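Local coordinates for Galactose/lactose metabolism regulatory protein GAL80 (Saccharomyces cerevisiae, PDB 3BTV) that represses the galactose and lactose metabolic genes of yeast by binding GAL4 and blocking its transcriptional activation when no inducing sugar is present, at residues 227-232 with 269-274; 179-184 with 278-283; 392-397 with 405-410; 159-164 with 221-226. The protein carries 1 engineered substitution. All blocks are in the same frame, centred on the assembly; numbering follows the deposited sequence. Where two conformers were deposited one is given.

Interaction 1. Residues 227-232 with 269-274; sequences SYFSRI and GTLLNG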
loop_
_atom_site.group_PDB
_atom_site.type_symbol
_atom_site.label_atom_id
_atom_site.label_comp_id
_atom_site.label_asym_id
_atom_site.label_seq_id
_atom_site.Cartn_x
_atom_site.Cartn_y
_atom_site.Cartn_z
ATOM N N SER B 227 -12.135 -13.973 -6.124
ATOM C CA SER B 227 -12.111 -14.194 -4.677
ATOM C C SER B 227 -12.729 -13.024 -3.948
ATOM O O SER B 227 -12.585 -11.881 -4.383
ATOM C CB SER B 227 -10.678 -14.378 -4.168
ATOM O OG SER B 227 -10.688 -14.655 -2.772
ATOM N N TYR B 228 -13.421 -13.306 -2.845
ATOM C CA TYR B 228 -13.799 -12.269 -1.890
ATOM C C TYR B 228 -12.714 -12.121 -0.821
ATOM O O TYR B 228 -11.767 -12.901 -0.764
ATOM C CB TYR B 228 -15.143 -12.591 -1.213
ATOM C CG TYR B 228 -16.294 -12.663 -2.193
ATOM C CD1 TYR B 228 -16.936 -13.864 -2.457
ATOM C CD2 TYR B 228 -16.714 -11.532 -2.879
ATOM C CE1 TYR B 228 -17.980 -13.931 -3.370
ATOM C CE2 TYR B 228 -17.752 -11.589 -3.785
ATOM C CZ TYR B 228 -18.379 -12.792 -4.028
ATOM O OH TYR B 228 -19.408 -12.840 -4.937
ATOM N N PHE B 229 -12.873 -11.117 0.034
ATOM C CA PHE B 229 -11.903 -10.879 1.100
ATOM C C PHE B 229 -12.194 -11.722 2.327
ATOM O O PHE B 229 -13.339 -12.030 2.604
ATOM C CB PHE B 229 -11.877 -9.404 1.487
ATOM C CG PHE B 229 -11.150 -8.552 0.509
ATOM C CD1 PHE B 229 -11.818 -7.992 -0.564
ATOM C CD2 PHE B 229 -9.789 -8.334 0.641
ATOM C CE1 PHE B 229 -11.139 -7.214 -1.484
ATOM C CE2 PHE B 229 -9.099 -7.548 -0.282
ATOM C CZ PHE B 229 -9.781 -6.994 -1.341
ATOM N N SER B 230 -11.146 -12.080 3.059
ATOM C CA SER B 230 -11.286 -12.803 4.312
ATOM C C SER B 230 -11.261 -11.790 5.453
ATOM O O SER B 230 -12.176 -11.731 6.277
ATOM C CB SER B 230 -10.142 -13.814 4.457
ATOM O OG SER B 230 -9.908 -14.145 5.809
ATOM N N ARG B 231 -10.212 -10.976 5.481
ATOM C CA ARG B 231 -10.032 -9.982 6.535
ATOM C C ARG B 231 -9.661 -8.640 5.922
ATOM O O ARG B 231 -9.007 -8.597 4.901
ATOM C CB ARG B 231 -8.938 -10.440 7.505
ATOM C CG ARG B 231 -9.268 -11.771 8.201
ATOM C CD ARG B 231 -8.235 -12.176 9.253
ATOM N NE ARG B 231 -8.374 -11.407 10.488
ATOM C CZ ARG B 231 -7.983 -11.829 11.688
ATOM N NH1 ARG B 231 -7.430 -13.030 11.825
ATOM N NH2 ARG B 231 -8.153 -11.055 12.754
ATOM N N ILE B 232 -10.091 -7.548 6.543
ATOM C CA ILE B 232 -9.723 -6.222 6.082
ATOM C C ILE B 232 -9.470 -5.262 7.234
ATOM O O ILE B 232 -10.001 -5.419 8.337
ATOM C CB ILE B 232 -10.814 -5.605 5.198
ATOM C CG1 ILE B 232 -12.103 -5.451 6.010
ATOM C CG2 ILE B 232 -11.081 -6.497 4.001
ATOM C CD1 ILE B 232 -12.804 -4.134 5.843
ATOM N N GLY B 269 -5.865 -5.897 3.153
ATOM C CA GLY B 269 -6.634 -7.081 3.455
ATOM C C GLY B 269 -6.108 -8.313 2.779
ATOM O O GLY B 269 -5.093 -8.270 2.071
ATOM N N THR B 270 -6.812 -9.417 2.989
ATOM C CA THR B 270 -6.393 -10.704 2.454
ATOM C C THR B 270 -7.527 -11.315 1.649
ATOM O O THR B 270 -8.679 -11.304 2.085
ATOM C CB THR B 270 -6.047 -11.678 3.586
ATOM O OG1 THR B 270 -7.167 -11.780 4.457
ATOM C CG2 THR B 270 -4.881 -11.171 4.382
ATOM N N LEU B 271 -7.201 -11.846 0.477
ATOM C CA LEU B 271 -8.180 -12.563 -0.323
ATOM C C LEU B 271 -8.419 -13.951 0.270
ATOM O O LEU B 271 -7.474 -14.652 0.636
ATOM C CB LEU B 271 -7.718 -12.699 -1.783
ATOM C CG LEU B 271 -7.553 -11.397 -2.568
ATOM C CD1 LEU B 271 -7.143 -11.708 -4.008
ATOM C CD2 LEU B 271 -8.835 -10.576 -2.534
ATOM N N LEU B 272 -9.689 -14.351 0.348
ATOM C CA LEU B 272 -10.041 -15.689 0.833
ATOM C C LEU B 272 -9.260 -16.795 0.122
ATOM O O LEU B 272 -8.714 -17.699 0.752
ATOM C CB LEU B 272 -11.538 -15.932 0.659
ATOM C CG LEU B 272 -12.348 -15.680 1.924
ATOM C CD1 LEU B 272 -13.825 -15.743 1.609
ATOM C CD2 LEU B 272 -11.967 -16.694 3.022
ATOM N N ASN B 273 -9.196 -16.704 -1.199
ATOM C CA ASN B 273 -8.472 -17.699 -1.981
ATOM C C ASN B 273 -6.975 -17.435 -1.972
ATOM O O ASN B 273 -6.480 -16.585 -2.703
ATOM C CB ASN B 273 -9.008 -17.750 -3.416
ATOM C CG ASN B 273 -10.463 -18.223 -3.477
ATOM O OD1 ASN B 273 -10.987 -18.796 -2.514
ATOM N ND2 ASN B 273 -11.117 -17.986 -4.609
ATOM N N GLY B 274 -6.256 -18.168 -1.136
ATOM C CA GLY B 274 -4.817 -18.059 -1.115
ATOM C C GLY B 274 -4.302 -17.119 -0.044
ATOM O O GLY B 274 -3.092 -16.904 0.058
#
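The antiparallel pairing of strand 229-237 with strand 264-271 in the large mixed sheet begins with Ser227 and Tyr228 bound to Leu272 and Asn273. Asn273 N donates to Ser227 OG over 3.0 Å in a nearly straight bond (171°). The same OG donates to Tyr228 O at 2.9 Å. Its position anti to the backbone N (chi1 -177°) carries it over to the turn after strand 264-271. Tyr228 O takes a second bond, from Leu272 N, so two donors grip it. An alanine at Ser227 has no hydroxyl to accept from Asn273 N or to bond Tyr228 O, and the start of the turn would probably be held less firmly. Further along, Ser230 N donates to Thr270 O at 2.8 Å and Thr270 N to Arg231 O at 3.0 Å. Phe229 and Leu271 form a non-hydrogen-bonded antiparallel pair with diverging side chains; the chain turns a corner at Ser230. Even so, Leu271 CD2 reaches over one face of the Phe229 ring, 3.9 Å from its centroid, in a CH-pi contact. Val278 of the next strand also packs on both side chains. Leu272 CD2 lies against Ser230 CB at 3.7 Å, on the more exposed side of the contact.

Interaction 2. Residues 179-184 with 278-283; sequences IEIAGN and VSCSFK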
loop_
_atom_site.group_PDB
_atom_site.type_symbol
_atom_site.label_atom_id
_atom_site.label_comp_id
_atom_site.label_asym_id
_atom_site.label_seq_id
_atom_site.Cartn_x
_atom_site.Cartn_y
_atom_site.Cartn_z
ATOM N N ILE B 179 -0.853 -8.253 -4.140
ATOM C CA ILE B 179 -1.517 -7.239 -4.986
ATOM C C ILE B 179 -1.377 -5.832 -4.415
ATOM O O ILE B 179 -1.561 -5.630 -3.220
ATOM C CB ILE B 179 -3.037 -7.546 -5.087
ATOM C CG1 ILE B 179 -3.276 -8.957 -5.659
ATOM C CG2 ILE B 179 -3.778 -6.456 -5.864
ATOM C CD1 ILE B 179 -4.742 -9.341 -5.754
ATOM N N GLU B 180 -1.071 -4.848 -5.251
ATOM C CA GLU B 180 -1.141 -3.446 -4.803
ATOM C C GLU B 180 -2.041 -2.623 -5.693
ATOM O O GLU B 180 -2.045 -2.754 -6.924
ATOM C CB GLU B 180 0.248 -2.784 -4.736
ATOM C CG GLU B 180 1.202 -3.427 -3.713
ATOM C CD GLU B 180 1.897 -4.655 -4.272
ATOM O OE1 GLU B 180 2.262 -4.593 -5.465
ATOM O OE2 GLU B 180 2.075 -5.664 -3.538
ATOM N N ILE B 181 -2.778 -1.733 -5.065
ATOM C CA ILE B 181 -3.648 -0.836 -5.796
ATOM C C ILE B 181 -3.406 0.601 -5.366
ATOM O O ILE B 181 -3.379 0.907 -4.181
ATOM C CB ILE B 181 -5.104 -1.186 -5.534
ATOM C CG1 ILE B 181 -5.376 -2.619 -5.985
ATOM C CG2 ILE B 181 -6.023 -0.188 -6.241
ATOM C CD1 ILE B 181 -6.811 -3.052 -5.745
ATOM N N ALA B 182 -3.231 1.480 -6.337
ATOM C CA ALA B 182 -3.102 2.904 -6.063
ATOM C C ALA B 182 -4.057 3.630 -6.990
ATOM O O ALA B 182 -4.095 3.347 -8.187
ATOM C CB ALA B 182 -1.695 3.353 -6.323
ATOM N N GLY B 183 -4.839 4.551 -6.439
ATOM C CA GLY B 183 -5.792 5.301 -7.236
ATOM C C GLY B 183 -6.020 6.710 -6.723
ATOM O O GLY B 183 -5.529 7.076 -5.640
ATOM N N ASN B 184 -6.741 7.504 -7.521
ATOM C CA ASN B 184 -7.275 8.810 -7.099
ATOM C C ASN B 184 -8.793 8.878 -7.278
ATOM O O ASN B 184 -9.358 8.138 -8.077
ATOM C CB ASN B 184 -6.639 9.959 -7.882
ATOM C CG ASN B 184 -5.210 10.233 -7.467
ATOM O OD1 ASN B 184 -4.923 11.260 -6.852
ATOM N ND2 ASN B 184 -4.303 9.320 -7.805
ATOM N N VAL B 278 -3.327 -7.857 0.033
ATOM C CA VAL B 278 -3.739 -6.786 -0.856
ATOM C C VAL B 278 -3.517 -5.471 -0.127
ATOM O O VAL B 278 -3.990 -5.296 1.000
ATOM C CB VAL B 278 -5.237 -6.893 -1.193
ATOM C CG1 VAL B 278 -5.689 -5.713 -2.063
ATOM C CG2 VAL B 278 -5.534 -8.230 -1.867
ATOM N N SER B 279 -2.791 -4.557 -0.755
ATOM C CA SER B 279 -2.522 -3.250 -0.161
ATOM C C SER B 279 -3.051 -2.146 -1.067
ATOM O O SER B 279 -2.754 -2.117 -2.271
ATOM C CB SER B 279 -1.010 -3.069 0.045
ATOM O OG SER B 279 -0.702 -1.745 0.462
ATOM N N CYS B 280 -3.769 -1.200 -0.483
ATOM C CA CYS B 280 -4.453 -0.213 -1.288
ATOM C C CYS B 280 -4.455 1.192 -0.711
ATOM O O CYS B 280 -4.744 1.398 0.472
ATOM C CB CYS B 280 -5.883 -0.667 -1.531
ATOM S SG CYS B 280 -6.836 0.576 -2.346
ATOM N N SER B 281 -4.151 2.162 -1.565
ATOM C CA SER B 281 -4.152 3.566 -1.154
ATOM C C SER B 281 -4.895 4.398 -2.190
ATOM O O SER B 281 -4.506 4.431 -3.365
ATOM C CB SER B 281 -2.716 4.067 -1.005
ATOM O OG SER B 281 -2.674 5.395 -0.529
ATOM N N PHE B 282 -5.964 5.063 -1.761
ATOM C CA PHE B 282 -6.708 5.993 -2.605
ATOM C C PHE B 282 -6.639 7.429 -2.113
ATOM O O PHE B 282 -7.069 7.730 -1.000
ATOM C CB PHE B 282 -8.172 5.574 -2.681
ATOM C CG PHE B 282 -8.440 4.508 -3.698
ATOM C CD1 PHE B 282 -8.884 4.837 -4.961
ATOM C CD2 PHE B 282 -8.245 3.179 -3.384
ATOM C CE1 PHE B 282 -9.128 3.855 -5.890
ATOM C CE2 PHE B 282 -8.495 2.194 -4.308
ATOM C CZ PHE B 282 -8.938 2.531 -5.554
ATOM N N LYS B 283 -6.113 8.307 -2.956
ATOM C CA LYS B 283 -6.077 9.738 -2.693
ATOM C C LYS B 283 -7.342 10.400 -3.204
ATOM O O LYS B 283 -7.885 10.012 -4.240
ATOM C CB LYS B 283 -4.882 10.382 -3.402
ATOM C CG LYS B 283 -3.578 9.658 -3.128
ATOM C CD LYS B 283 -2.494 10.025 -4.123
ATOM C CE LYS B 283 -1.710 11.249 -3.675
ATOM N NZ LYS B 283 -2.569 12.456 -3.543
#
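Ile179, Ile181 and Gly183 pair in parallel with Val278, Cys280 and Phe282, and the side chains of all but Gly183 form the tightly packed face of the contact. Five backbone hydrogen bonds join the two segments, the shortest from Ile181 N to Ser279 O at 2.8 Å. Ile181 CG2, anti to the backbone N, is directed to the Phe282 ring and meets CE2 at 3.9 Å. Ile181 CB also touches Cys280 SG at 4.0 Å. Gly183 N lies over one face of the Phe282 ring, and a side chain at Gly183 would run into that ring. Leu221, Thr213 and Thr217 of helix 209-225 cover this face. The other face is looser and more polar. There Asn184 and Lys283 lie side by side, with Asn184 OD1 3.6 Å from Lys283 CB. An alanine in place of Asn184 would probably leave the Lys283 chain without its flanking amide and freer to move. The bent Glu180 chain bonds His300 through OE1, while Ser279 packs on Ser279 of the second subunit. One face against a helix and the other against a second subunit fits the open-faced sheet of the C-terminal domain in the GFO/IDH/MocA oxidoreductase family, to which the fold of this repressor is related.

Interaction 3. Residues 392-397 with 405-410; sequences FVMQGF and LMDALI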
loop_
_atom_site.group_PDB
_atom_site.type_symbol
_atom_site.label_atom_id
_atom_site.label_comp_id
_atom_site.label_asym_id
_atom_site.label_seq_id
_atom_site.Cartn_x
_atom_site.Cartn_y
_atom_site.Cartn_z
ATOM N N PHE B 392 -31.203 -15.381 -12.661
ATOM C CA PHE B 392 -30.145 -15.834 -11.769
ATOM C C PHE B 392 -29.944 -14.812 -10.664
ATOM O O PHE B 392 -30.183 -13.617 -10.859
ATOM C CB PHE B 392 -28.842 -16.064 -12.539
ATOM C CG PHE B 392 -28.348 -14.849 -13.278
ATOM C CD1 PHE B 392 -28.759 -14.599 -14.577
ATOM C CD2 PHE B 392 -27.463 -13.962 -12.679
ATOM C CE1 PHE B 392 -28.304 -13.484 -15.268
ATOM C CE2 PHE B 392 -27.002 -12.842 -13.363
ATOM C CZ PHE B 392 -27.425 -12.604 -14.660
ATOM N N VAL B 393 -29.514 -15.291 -9.501
ATOM C CA VAL B 393 -29.382 -14.455 -8.313
ATOM C C VAL B 393 -28.230 -13.457 -8.410
ATOM O O VAL B 393 -28.364 -12.296 -8.029
ATOM C CB VAL B 393 -29.186 -15.314 -7.041
ATOM C CG1 VAL B 393 -29.023 -14.428 -5.819
ATOM C CG2 VAL B 393 -30.365 -16.256 -6.851
ATOM N N MET B 394 -27.096 -13.913 -8.918
ATOM C CA MET B 394 -25.905 -13.077 -8.943
ATOM C C MET B 394 -24.916 -13.573 -9.980
ATOM O O MET B 394 -24.870 -14.764 -10.294
ATOM C CB MET B 394 -25.233 -13.078 -7.569
ATOM C CG MET B 394 -24.766 -14.459 -7.109
ATOM S SD MET B 394 -24.208 -14.456 -5.382
ATOM C CE MET B 394 -22.765 -13.402 -5.535
ATOM N N GLN B 395 -24.108 -12.661 -10.502
ATOM C CA GLN B 395 -23.094 -13.054 -11.454
ATOM C C GLN B 395 -21.977 -13.766 -10.705
ATOM O O GLN B 395 -21.422 -14.746 -11.190
ATOM C CB GLN B 395 -22.540 -11.848 -12.210
ATOM C CG GLN B 395 -21.512 -12.243 -13.257
ATOM C CD GLN B 395 -20.878 -11.054 -13.915
ATOM O OE1 GLN B 395 -20.634 -10.039 -13.269
ATOM N NE2 GLN B 395 -20.582 -11.175 -15.209
ATOM N N GLY B 396 -21.675 -13.283 -9.506
ATOM C CA GLY B 396 -20.562 -13.810 -8.748
ATOM C C GLY B 396 -19.275 -13.599 -9.518
ATOM O O GLY B 396 -18.998 -12.501 -9.985
ATOM N N PHE B 397 -18.493 -14.661 -9.653
ATOM C CA PHE B 397 -17.254 -14.604 -10.399
ATOM C C PHE B 397 -17.399 -15.149 -11.820
ATOM O O PHE B 397 -16.407 -15.361 -12.511
ATOM C CB PHE B 397 -16.170 -15.374 -9.668
ATOM C CG PHE B 397 -15.972 -14.926 -8.258
ATOM C CD1 PHE B 397 -15.967 -13.577 -7.945
ATOM C CD2 PHE B 397 -15.785 -15.849 -7.244
ATOM C CE1 PHE B 397 -15.783 -13.155 -6.646
ATOM C CE2 PHE B 397 -15.593 -15.434 -5.938
ATOM C CZ PHE B 397 -15.593 -14.090 -5.640
ATOM N N LEU B 405 -28.353 -6.885 -8.335
ATOM C CA LEU B 405 -28.472 -6.198 -7.057
ATOM C C LEU B 405 -27.862 -7.000 -5.894
ATOM O O LEU B 405 -27.491 -6.428 -4.867
ATOM C CB LEU B 405 -29.936 -5.845 -6.777
ATOM C CG LEU B 405 -30.355 -4.406 -7.106
ATOM C CD1 LEU B 405 -29.655 -3.859 -8.354
ATOM C CD2 LEU B 405 -31.866 -4.309 -7.241
ATOM N N MET B 406 -27.748 -8.317 -6.050
ATOM C CA MET B 406 -27.078 -9.105 -5.024
ATOM C C MET B 406 -25.574 -8.824 -5.018
ATOM O O MET B 406 -24.948 -8.732 -3.963
ATOM C CB MET B 406 -27.314 -10.596 -5.226
ATOM C CG MET B 406 -26.531 -11.435 -4.228
ATOM S SD MET B 406 -26.930 -10.962 -2.529
ATOM C CE MET B 406 -28.519 -11.701 -2.319
ATOM N N ASP B 407 -24.991 -8.707 -6.203
ATOM C CA ASP B 407 -23.593 -8.308 -6.310
ATOM C C ASP B 407 -23.420 -6.919 -5.700
ATOM O O ASP B 407 -22.450 -6.655 -5.001
ATOM C CB ASP B 407 -23.137 -8.335 -7.768
ATOM C CG ASP B 407 -23.144 -9.741 -8.355
ATOM O OD1 ASP B 407 -22.361 -10.592 -7.882
ATOM O OD2 ASP B 407 -23.937 -10.000 -9.289
ATOM N N ALA B 408 -24.372 -6.032 -5.959
ATOM C CA ALA B 408 -24.361 -4.703 -5.346
ATOM C C ALA B 408 -24.411 -4.805 -3.824
ATOM O O ALA B 408 -23.658 -4.137 -3.122
ATOM C CB ALA B 408 -25.542 -3.863 -5.850
ATOM N N LEU B 409 -25.307 -5.646 -3.322
ATOM C CA LEU B 409 -25.512 -5.780 -1.879
ATOM C C LEU B 409 -24.225 -6.235 -1.185
ATOM O O LEU B 409 -23.797 -5.651 -0.192
ATOM C CB LEU B 409 -26.659 -6.756 -1.610
ATOM C CG LEU B 409 -27.110 -6.920 -0.161
ATOM C CD1 LEU B 409 -27.519 -5.578 0.414
ATOM C CD2 LEU B 409 -28.255 -7.923 -0.096
ATOM N N ILE B 410 -23.592 -7.260 -1.740
ATOM C CA ILE B 410 -22.340 -7.765 -1.202
ATOM C C ILE B 410 -21.267 -6.660 -1.175
ATOM O O ILE B 410 -20.522 -6.518 -0.204
ATOM C CB ILE B 410 -21.867 -8.983 -2.014
ATOM C CG1 ILE B 410 -22.806 -10.170 -1.771
ATOM C CG2 ILE B 410 -20.401 -9.321 -1.701
ATOM C CD1 ILE B 410 -22.724 -11.246 -2.844
#
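Asp407 holds two successive backbone N-H groups of the loop 392-397. Gln395 N donates to OD2 at 2.9 Å, with an angle of 161° at the hydrogen. Gly396 N donates to OD1 at 3.2 Å and is more bent, at 149°. Each oxygen uses its syn lone pair, so the carboxylate faces the loop with both oxygens. The two bonds fix its rotation. With CG anti to its own carbonyl carbon, the group swings from the helix toward the loop. OD2 has a further donor in Thr404 N, just before the helix. The N-H groups around this buried carboxylate would be expected to favour its charged form. Gly396 has a positive phi, which suits a glycine at this bend. The Gln395 side chain runs elsewhere, to Arg156 and the carbonyl of Glu400.

Apolar contacts surround the polar pair. Met394 CB touches Met406 CG at 3.9 Å, and the two side chains pass at a slant. Met406 CB also lies 3.4 Å from Val393 O, an oxygen that accepts a bond from Thr404 OG1. A bend at chi3 (-66°) brings Met394 CE near the carboxylate, 3.7 Å from Asp407 OD1. Its methyl also meets Ile410 CD1 tightly, at 3.4 Å, where the side chains cross at about a right angle. Val393 CG1 lies on the exposed margin, 4.2 Å from Met406 CG. The arrangement is a loop folded back on the first turns of helix 405-424, with an aspartate of that helix tying the loop backbone down.

Interaction 4. Residues 159-164 with 221-226; sequences PYILRA and LQYMTS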
loop_
_atom_site.group_PDB
_atom_site.type_symbol
_atom_site.label_atom_id
_atom_site.label_comp_id
_atom_site.label_asym_id
_atom_site.label_seq_id
_atom_site.Cartn_x
_atom_site.Cartn_y
_atom_site.Cartn_z
ATOM N N PRO B 159 -12.996 -4.548 -21.504
ATOM C CA PRO B 159 -12.233 -5.566 -22.232
ATOM C C PRO B 159 -10.929 -5.854 -21.494
ATOM O O PRO B 159 -10.433 -6.977 -21.523
ATOM C CB PRO B 159 -11.947 -4.897 -23.588
ATOM C CG PRO B 159 -12.906 -3.735 -23.669
ATOM C CD PRO B 159 -13.109 -3.289 -22.257
ATOM N N TYR B 160 -10.374 -4.841 -20.844
ATOM C CA TYR B 160 -9.158 -5.030 -20.045
ATOM C C TYR B 160 -9.367 -5.944 -18.842
ATOM O O TYR B 160 -8.553 -6.832 -18.567
ATOM C CB TYR B 160 -8.627 -3.683 -19.585
ATOM C CG TYR B 160 -8.294 -2.770 -20.747
ATOM C CD1 TYR B 160 -9.133 -1.714 -21.102
ATOM C CD2 TYR B 160 -7.144 -2.973 -21.495
ATOM C CE1 TYR B 160 -8.820 -0.875 -22.182
ATOM C CE2 TYR B 160 -6.824 -2.146 -22.574
ATOM C CZ TYR B 160 -7.664 -1.109 -22.920
ATOM O OH TYR B 160 -7.327 -0.294 -23.985
ATOM N N ILE B 161 -10.458 -5.714 -18.123
ATOM C CA ILE B 161 -10.792 -6.541 -16.974
ATOM C C ILE B 161 -11.013 -7.990 -17.392
ATOM O O ILE B 161 -10.470 -8.903 -16.780
ATOM C CB ILE B 161 -12.072 -6.021 -16.268
ATOM C CG1 ILE B 161 -11.898 -4.560 -15.868
ATOM C CG2 ILE B 161 -12.398 -6.858 -15.049
ATOM C CD1 ILE B 161 -10.623 -4.283 -15.148
ATOM N N LEU B 162 -11.802 -8.203 -18.442
ATOM C CA LEU B 162 -12.097 -9.567 -18.875
ATOM C C LEU B 162 -10.833 -10.294 -19.348
ATOM O O LEU B 162 -10.646 -11.465 -19.047
ATOM C CB LEU B 162 -13.169 -9.563 -19.970
ATOM C CG LEU B 162 -14.537 -9.154 -19.417
ATOM C CD1 LEU B 162 -15.509 -8.897 -20.548
ATOM C CD2 LEU B 162 -15.053 -10.235 -18.473
ATOM N N ARG B 163 -9.963 -9.598 -20.079
ATOM C CA ARG B 163 -8.687 -10.191 -20.499
ATOM C C ARG B 163 -7.844 -10.570 -19.272
ATOM O O ARG B 163 -7.308 -11.673 -19.190
ATOM C CB ARG B 163 -7.898 -9.240 -21.410
ATOM C CG ARG B 163 -8.354 -9.234 -22.873
ATOM C CD ARG B 163 -7.546 -10.207 -23.743
ATOM N NE ARG B 163 -7.822 -10.042 -25.175
ATOM C CZ ARG B 163 -7.086 -10.563 -26.157
ATOM N NH1 ARG B 163 -6.010 -11.288 -25.877
ATOM N NH2 ARG B 163 -7.422 -10.355 -27.425
ATOM N N ALA B 164 -7.743 -9.668 -18.303
ATOM C CA ALA B 164 -6.988 -9.987 -17.081
ATOM C C ALA B 164 -7.578 -11.210 -16.356
ATOM O O ALA B 164 -6.842 -12.131 -15.930
ATOM C CB ALA B 164 -6.931 -8.790 -16.164
ATOM N N LEU B 221 -11.448 -5.967 -8.716
ATOM C CA LEU B 221 -10.336 -6.763 -8.202
ATOM C C LEU B 221 -10.835 -8.146 -7.821
ATOM O O LEU B 221 -10.245 -9.157 -8.198
ATOM C CB LEU B 221 -9.666 -6.114 -6.984
ATOM C CG LEU B 221 -8.479 -6.962 -6.520
ATOM C CD1 LEU B 221 -7.338 -6.928 -7.583
ATOM C CD2 LEU B 221 -7.975 -6.514 -5.168
ATOM N N GLN B 222 -11.934 -8.187 -7.073
ATOM C CA GLN B 222 -12.497 -9.452 -6.622
ATOM C C GLN B 222 -13.009 -10.259 -7.790
ATOM O O GLN B 222 -12.881 -11.480 -7.818
ATOM C CB GLN B 222 -13.636 -9.202 -5.641
ATOM C CG GLN B 222 -13.156 -8.638 -4.326
ATOM C CD GLN B 222 -14.311 -8.149 -3.475
ATOM O OE1 GLN B 222 -14.753 -8.831 -2.562
ATOM N NE2 GLN B 222 -14.821 -6.975 -3.792
ATOM N N TYR B 223 -13.573 -9.562 -8.763
ATOM C CA TYR B 223 -14.067 -10.217 -9.966
ATOM C C TYR B 223 -12.934 -10.858 -10.789
ATOM O O TYR B 223 -13.063 -11.989 -11.258
ATOM C CB TYR B 223 -14.879 -9.229 -10.810
ATOM C CG TYR B 223 -15.563 -9.865 -12.007
ATOM C CD1 TYR B 223 -16.556 -10.828 -11.835
ATOM C CD2 TYR B 223 -15.214 -9.509 -13.300
ATOM C CE1 TYR B 223 -17.182 -11.407 -12.918
ATOM C CE2 TYR B 223 -15.844 -10.079 -14.397
ATOM C CZ TYR B 223 -16.815 -11.035 -14.195
ATOM O OH TYR B 223 -17.430 -11.615 -15.275
ATOM N N MET B 224 -11.824 -10.142 -10.953
ATOM C CA MET B 224 -10.680 -10.636 -11.740
ATOM C C MET B 224 -9.950 -11.796 -11.073
ATOM O O MET B 224 -9.441 -12.680 -11.746
ATOM C CB MET B 224 -9.656 -9.515 -11.955
ATOM C CG MET B 224 -10.032 -8.505 -12.998
ATOM S SD MET B 224 -8.676 -7.337 -13.245
ATOM C CE MET B 224 -8.592 -6.498 -11.648
ATOM N N THR B 225 -9.865 -11.767 -9.745
ATOM C CA THR B 225 -9.147 -12.796 -9.032
ATOM C C THR B 225 -10.098 -13.906 -8.623
ATOM O O THR B 225 -9.684 -14.915 -8.070
ATOM C CB THR B 225 -8.448 -12.239 -7.766
ATOM O OG1 THR B 225 -9.435 -11.755 -6.839
ATOM C CG2 THR B 225 -7.482 -11.109 -8.133
ATOM N N SER B 226 -11.381 -13.719 -8.895
ATOM C CA SER B 226 -12.397 -14.677 -8.451
ATOM C C SER B 226 -12.270 -14.994 -6.959
ATOM O O SER B 226 -12.281 -16.157 -6.571
ATOM C CB SER B 226 -12.306 -15.986 -9.245
ATOM O OG SER B 226 -12.504 -15.768 -10.632
#
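Helices 159-164 and 221-225 run in broadly the same direction, their axes 38° apart and 9.3 Å from each other at closest approach. The CA atoms of Ala164 and Met224 are the nearest pair across the contact, at 6.5 Å. Helix 209-225 ends here in a Schellman motif. Ser226 is its C-prime residue with positive phi, and its N makes a weak bond to Tyr223 O. Ser227 N closes the motif on Gln222 O. Just before that end, Thr225 OG1 turns back to Leu221 O at 3.0 Å. That carbonyl also accepts from Thr225 N, and the two donors come from opposite faces of its plane.

The contact between the helices is apolar. Met224 enters beside Ile161 and Ala164, and its side chain crosses that of Ile161 at about a right angle. Its CG meets Ile161 CG2 closely, at 3.5 Å. The extended chi2 (-175°) carries SD onward to Ala164 CB, at 3.7 Å, where the small methyl allows a close approach. Helix 159-169 and helix 209-225 both pack beside the large mixed sheet of the C-terminal domain. Ala164 touches Leu306 and Met224 touches Leu308, both on strand 305-310.

Tyr223 takes the other flank. Ile161 CG2 and Leu162 CD2 both lie at the edge of its ring, near the ring plane. Leu162 CD2 approaches CE2 at 4.2 Å. The ring also forms a cation-pi pair with Lys165, whose NZ bonds Tyr223 O. At the far end of the ring, Tyr223 OH is hydrogen-bonded to Asp398 O.

How the interactions relate
Interactions 1 and 2 belong to the same mixed sheet. Strands 264-271 and 276-283 are neighbours there, and Leu271 packs on Ile179 and Val278. Interaction 2 is parallel and buried; interaction 1 is antiparallel and partly exposed at its turn. Both touch the second subunit. Interaction 4 is also buried, but it is apolar helix packing. Leu221, pointing away from helix 159-164, lies on Ile181 and Val278, so helix 209-225 backs the sheet, and the end of that helix leads directly into 227-232. Interaction 3 is a partly buried loop-helix contact built round a carboxylate. It meets interaction 1 through Tyr228 and Phe397, and interaction 4 through Tyr223, but does not touch interaction 2.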